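Local coordinates for protein putative poly(3-hydroxybutyrate) depolymerase LpqC (PDB 3D0K) that is a putative poly(3-hydroxybutyrate) depolymerase, probably an alpha/beta-hydrolase that cleaves ester bonds with a serine nucleophile, at residues Phe73-Pro76 against Ala77-His81. Residues are numbered along the deposited sequence; the frame is centred on the assembly and turned at random.
Sequences FWIP and AADRH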
# COMPACT_ATOMS: atom_id res chain seq x y z
N PHE A 73 1.18 -11.28 -9.89
CA PHE A 73 -0.16 -11.63 -9.35
C PHE A 73 -1.27 -10.82 -10.00
O PHE A 73 -2.40 -11.30 -10.11
CB PHE A 73 -0.27 -11.34 -7.85
CG PHE A 73 0.69 -12.10 -7.00
CD1 PHE A 73 1.27 -13.28 -7.44
CD2 PHE A 73 1.02 -11.60 -5.72
CE1 PHE A 73 2.19 -14.00 -6.61
CE2 PHE A 73 1.92 -12.30 -4.87
CZ PHE A 73 2.51 -13.50 -5.34
N TRP A 74 -0.95 -9.58 -10.41
CA TRP A 74 -1.92 -8.66 -11.01
C TRP A 74 -2.07 -8.74 -12.54
O TRP A 74 -2.92 -8.05 -13.11
CB TRP A 74 -1.61 -7.22 -10.60
CG TRP A 74 -2.04 -6.93 -9.18
CD1 TRP A 74 -1.38 -7.29 -8.00
CD2 TRP A 74 -3.25 -6.31 -8.79
NE1 TRP A 74 -2.11 -6.86 -6.89
CE2 TRP A 74 -3.26 -6.27 -7.36
CE3 TRP A 74 -4.31 -5.72 -9.51
CZ2 TRP A 74 -4.32 -5.67 -6.65
CZ3 TRP A 74 -5.37 -5.14 -8.80
CH2 TRP A 74 -5.35 -5.12 -7.37
N ILE A 75 -1.25 -9.56 -13.20
CA ILE A 75 -1.36 -9.71 -14.67
C ILE A 75 -2.76 -10.10 -15.21
O ILE A 75 -3.29 -9.44 -16.13
CB ILE A 75 -0.22 -10.58 -15.24
CG1 ILE A 75 1.13 -9.80 -15.15
CG2 ILE A 75 -0.52 -10.97 -16.73
CD1 ILE A 75 2.36 -10.72 -15.46
N PRO A 76 -3.37 -11.16 -14.67
CA PRO A 76 -4.68 -11.50 -15.24
C PRO A 76 -5.73 -10.38 -15.12
O PRO A 76 -6.44 -10.12 -16.09
CB PRO A 76 -5.09 -12.76 -14.44
CG PRO A 76 -3.74 -13.32 -13.94
CD PRO A 76 -2.96 -12.10 -13.60
N ALA A 77 -5.78 -9.71 -13.97
CA ALA A 77 -6.68 -8.55 -13.82
C ALA A 77 -6.29 -7.40 -14.79
O ALA A 77 -7.17 -6.73 -15.34
CB ALA A 77 -6.70 -8.06 -12.32
N ALA A 78 -4.98 -7.17 -15.00
CA ALA A 78 -4.50 -6.09 -15.89
C ALA A 78 -4.90 -6.41 -17.31
O ALA A 78 -5.30 -5.53 -18.06
CB ALA A 78 -2.97 -5.94 -15.82
N ASP A 79 -4.79 -7.68 -17.68
CA ASP A 79 -5.16 -8.08 -19.07
C ASP A 79 -6.66 -7.91 -19.30
O ASP A 79 -7.09 -7.49 -20.39
CB ASP A 79 -4.80 -9.54 -19.29
CG ASP A 79 -3.31 -9.75 -19.47
OD1 ASP A 79 -2.58 -8.77 -19.74
OD2 ASP A 79 -2.85 -10.91 -19.33
N ARG A 80 -7.47 -8.29 -18.30
CA ARG A 80 -8.95 -8.21 -18.41
C ARG A 80 -9.45 -6.73 -18.41
O ARG A 80 -10.21 -6.29 -19.27
CB ARG A 80 -9.59 -9.03 -17.28
CG ARG A 80 -11.12 -9.06 -17.27
CD ARG A 80 -11.63 -10.43 -16.79
NE ARG A 80 -13.03 -10.39 -16.34
CZ ARG A 80 -13.41 -10.22 -15.07
NH1 ARG A 80 -12.52 -10.11 -14.08
NH2 ARG A 80 -14.70 -10.19 -14.78
N HIS A 81 -8.93 -5.96 -17.47
CA HIS A 81 -9.40 -4.61 -17.26
C HIS A 81 -8.56 -3.52 -17.87
O HIS A 81 -8.96 -2.35 -17.78
CB HIS A 81 -9.60 -4.35 -15.76
CG HIS A 81 -10.54 -5.32 -15.12
ND1 HIS A 81 -11.89 -5.30 -15.38
CD2 HIS A 81 -10.33 -6.34 -14.26
CE1 HIS A 81 -12.48 -6.27 -14.70
NE2 HIS A 81 -11.55 -6.91 -14.00
O HOH W 1 -4.83 -10.67 -11.30
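Ala78 N reaches back to Trp74 O at 2.9 Å, closing a turn of the short helix that ends at His81 and packs against the sheet of this alpha-beta-alpha sandwich, an arrangement consistent with an alpha/beta-hydrolase. Two more i-to-i+4 bonds follow, Asp79 N to Ile75 O (2.8 Å) and Arg80 N to Pro76 O (3.0 Å). Pro76 lies near the start, where its lack of an N-H probably costs little.

The tight side faces inward. Trp74 is buried, touching Val57, Val59 and Ile85 and meeting the Phe145 ring edge-to-face, while its CE3 approaches Ala77 CB obliquely at 4.4 Å. Ala78 CB rests 3.4 Å from Trp74 O.

Toward solvent the packing thins around Pro76 and Arg80; Arg80 NH1 forms a salt bridge with Asp286 OD2. Along one flank Ile75 and Asp79 run side by side: with Ile75 CG2 anti to the backbone N, this methyl lies 3.5 Å from Asp79 OD2, while Asp79 OD1 is hydrogen-bonded to Tyr45 OH. Ahead of the turn, a water bridges Phe73 O (2.8 Å) and Ala77 N (3.0 Å), donating to the first and accepting from the second.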